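Local atomic coordinates of prepilin (Salmonella typhi, PDB entry 3FHV), a protein that is the building block of the type IVb pilus of the typhoid bacterium and interacts with the human chloride channel CFTR, probably in adhesion to host cells. Residues Q15-A18 with T19-G23; K128-A131 with E132-S135. All blocks are in the same frame, centred on the assembly; numbering follows the deposited sequence.

Interaction 1. Residues Q15-A18 with T19-G23; sequences QTLA and TNTIG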
# COMPACT_ATOMS: atom_id res chain seq x y z
N GLN A 15 -4.72 -7.35 3.44
CA GLN A 15 -3.42 -7.44 4.08
C GLN A 15 -2.77 -6.07 4.22
O GLN A 15 -2.25 -5.73 5.29
CB GLN A 15 -2.51 -8.40 3.30
CG GLN A 15 -2.91 -9.87 3.47
CD GLN A 15 -2.16 -10.81 2.55
OE1 GLN A 15 -1.13 -10.45 1.99
NE2 GLN A 15 -2.67 -12.03 2.39
N THR A 16 -2.83 -5.27 3.16
CA THR A 16 -2.25 -3.94 3.20
C THR A 16 -3.04 -3.00 4.11
O THR A 16 -2.46 -2.17 4.80
CB THR A 16 -2.11 -3.31 1.78
OG1 THR A 16 -3.37 -3.38 1.09
CG2 THR A 16 -1.06 -4.05 0.96
N LEU A 17 -4.37 -3.12 4.09
CA LEU A 17 -5.23 -2.29 4.94
C LEU A 17 -4.85 -2.57 6.39
O LEU A 17 -4.75 -1.65 7.21
CB LEU A 17 -6.72 -2.61 4.70
CG LEU A 17 -7.74 -1.86 5.57
CD1 LEU A 17 -7.60 -0.36 5.37
CD2 LEU A 17 -9.15 -2.33 5.24
N ALA A 18 -4.61 -3.84 6.71
CA ALA A 18 -4.21 -4.21 8.07
C ALA A 18 -2.86 -3.58 8.41
O ALA A 18 -2.70 -2.99 9.48
CB ALA A 18 -4.12 -5.74 8.19
N THR A 19 -1.90 -3.70 7.50
CA THR A 19 -0.58 -3.12 7.72
C THR A 19 -0.67 -1.60 7.93
O THR A 19 -0.03 -1.06 8.84
CB THR A 19 0.36 -3.44 6.54
OG1 THR A 19 0.63 -4.85 6.52
CG2 THR A 19 1.68 -2.66 6.67
N ASN A 20 -1.47 -0.93 7.11
CA ASN A 20 -1.64 0.51 7.23
C ASN A 20 -2.29 0.87 8.56
O ASN A 20 -1.91 1.85 9.20
CB ASN A 20 -2.50 1.06 6.09
CG ASN A 20 -1.81 0.95 4.75
OD1 ASN A 20 -0.58 1.00 4.67
ND2 ASN A 20 -2.59 0.83 3.69
N THR A 21 -3.28 0.08 8.97
CA THR A 21 -3.96 0.32 10.23
C THR A 21 -2.99 0.15 11.40
O THR A 21 -3.00 0.96 12.33
CB THR A 21 -5.17 -0.63 10.38
OG1 THR A 21 -6.06 -0.43 9.28
CG2 THR A 21 -5.92 -0.33 11.68
N ILE A 22 -2.18 -0.90 11.37
CA ILE A 22 -1.21 -1.12 12.45
C ILE A 22 -0.27 0.09 12.51
O ILE A 22 0.05 0.59 13.60
CB ILE A 22 -0.41 -2.42 12.21
CG1 ILE A 22 -1.31 -3.62 12.47
CG2 ILE A 22 0.82 -2.46 13.13
CD1 ILE A 22 -0.80 -4.93 11.91
N GLY A 23 0.15 0.58 11.35
CA GLY A 23 1.03 1.73 11.30
C GLY A 23 0.37 2.96 11.92
O GLY A 23 1.00 3.69 12.69
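T21 folds its hydroxyl back onto the carbonyl of L17, one helical turn earlier, and makes the close polar grip of this turn: OG1 of T21 lies 2.7 Å from O of L17. The torsion explains it, since OG1 sits beside its own backbone N (chi1 -58°). The donor stands 36° out of the carbonyl plane, while N of T21 bonds to the same oxygen from the opposite face, at 2.9 Å. L17 O thus takes two bonds, so the hydroxyl of this buried residue is satisfied within its own helix. CD1 of L17 lies 4.2 Å from OG1 of T21.

The regular i to i+4 ladder continues on both sides, with N of N20 2.8 Å from O of T16 and N of I22 2.9 Å from O of A18. The solvent side is looser: I22 is exposed, and its CG1 comes within 3.4 Å of O of A18. N20 belongs instead to the subunit interface, packing on T53 of the second subunit; its ND2 donates to O of A48 in the same chain and to O of V54 of the second subunit.

These residues belong to helix 8-25, whose inner face packs on the antiparallel sheet characteristic of pilins: L17 and A18 touch I91, L17 and T21 meet V75, and T21 also contacts F89, as well as M39 and L43 of helix 36-45.

Interaction 2. Residues K128-A131 with E132-S135; sequences KVTA and EIAS
The hydroxyl of T130 is placed between its backbone N and carbonyl carbon (chi1 55°), which turns OG1 toward the opening turn of the helix, where N of I133 donates to it at 3.1 Å with an N-H...O angle of 153°. T130 is therefore the N-cap of helix 131-137. I133 lays its side chain obliquely across the threonine; CG1 of I133 comes within 3.2 Å of OG1 of T130, so the capping oxygen meets both the amide N and the aliphatic chain of I133. The chain of E132 bends at chi2, bringing its OE1 to 3.5 Å from CB of T130.

Behind the cap, N of A134 meets O of T130 at 2.9 Å in a nearly straight bond (179°), the first regular helical link. One residue on, A131 O receives two donors from opposite faces of its carbonyl plane: N of S135 at 2.9 Å, and OG of S135 at 2.7 Å.

V129 supplies the apolar side, its CG1 4.0 Å from CB of A134. Together these two buried residues face helix 98-111, both touching S105 and A134 also V102 and T106, while V129 reaches I117 and I119 of strand 116-119 and joins I133 against H124 of strand 122-124.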
# COMPACT_ATOMS: atom_id res chain seq x y z
N LYS A 128 -5.66 -20.21 12.04
CA LYS A 128 -5.39 -21.25 11.06
C LYS A 128 -6.69 -21.65 10.37
O LYS A 128 -7.63 -22.12 11.02
CB LYS A 128 -4.74 -22.47 11.71
CG LYS A 128 -4.47 -23.59 10.71
CD LYS A 128 -3.75 -24.78 11.32
CE LYS A 128 -3.55 -25.88 10.28
NZ LYS A 128 -2.85 -27.07 10.83
N VAL A 129 -6.76 -21.44 9.06
CA VAL A 129 -7.94 -21.82 8.31
C VAL A 129 -7.45 -22.58 7.08
O VAL A 129 -6.70 -22.04 6.27
CB VAL A 129 -8.77 -20.59 7.85
CG1 VAL A 129 -9.94 -21.05 6.97
CG2 VAL A 129 -9.31 -19.84 9.06
N THR A 130 -7.88 -23.83 6.96
CA THR A 130 -7.49 -24.69 5.84
C THR A 130 -8.56 -24.64 4.75
O THR A 130 -9.68 -24.21 4.99
CB THR A 130 -7.34 -26.16 6.27
OG1 THR A 130 -8.56 -26.59 6.91
CG2 THR A 130 -6.17 -26.33 7.25
N ALA A 131 -8.20 -25.09 3.55
CA ALA A 131 -9.13 -25.10 2.44
C ALA A 131 -10.31 -25.98 2.83
O ALA A 131 -11.45 -25.69 2.49
CB ALA A 131 -8.44 -25.64 1.18
N GLU A 132 -10.03 -27.06 3.55
CA GLU A 132 -11.09 -27.98 3.96
C GLU A 132 -12.05 -27.29 4.92
O GLU A 132 -13.26 -27.47 4.82
CB GLU A 132 -10.51 -29.23 4.63
CG GLU A 132 -9.76 -30.17 3.70
CD GLU A 132 -8.47 -29.58 3.18
OE1 GLU A 132 -7.91 -28.69 3.85
OE2 GLU A 132 -8.00 -30.02 2.10
N ILE A 133 -11.52 -26.50 5.85
CA ILE A 133 -12.39 -25.81 6.80
C ILE A 133 -13.22 -24.74 6.09
O ILE A 133 -14.44 -24.67 6.26
CB ILE A 133 -11.57 -25.15 7.94
CG1 ILE A 133 -11.04 -26.22 8.90
CG2 ILE A 133 -12.43 -24.14 8.70
CD1 ILE A 133 -10.07 -25.68 9.96
N ALA A 134 -12.55 -23.91 5.30
CA ALA A 134 -13.21 -22.84 4.58
C ALA A 134 -14.33 -23.34 3.67
O ALA A 134 -15.44 -22.81 3.69
CB ALA A 134 -12.20 -22.03 3.78
N SER A 135 -14.03 -24.37 2.87
CA SER A 135 -15.02 -24.93 1.95
C SER A 135 -16.32 -25.26 2.67
O SER A 135 -17.42 -25.08 2.13
CB SER A 135 -14.49 -26.21 1.30
OG SER A 135 -13.34 -25.95 0.51

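Overall arrangement
Both contacts are local; one is a turn inside a helix, the other a loop entering one, and in each a hydroxyl donates to the carbonyl four residues earlier. Both lie in the crystallised fragment, probably the soluble globular part without the N-terminal transmembrane helix. Interaction 1, about 10 Å from the chain centre (centre to centre), has the carbonyl that accepts two hydrogen bonds on its buried face. Interaction 2 is about 18 Å out, likewise measured; its serine is exposed, and the T130 hydroxyl accepts one amide of the first turn. On different helices, both touch helix 98-111, through Q15 and through V129 and A134. Strands 72-78 and 88-96 and helix 36-45 belong to interaction 1, strands 116-119 and 122-124 to interaction 2.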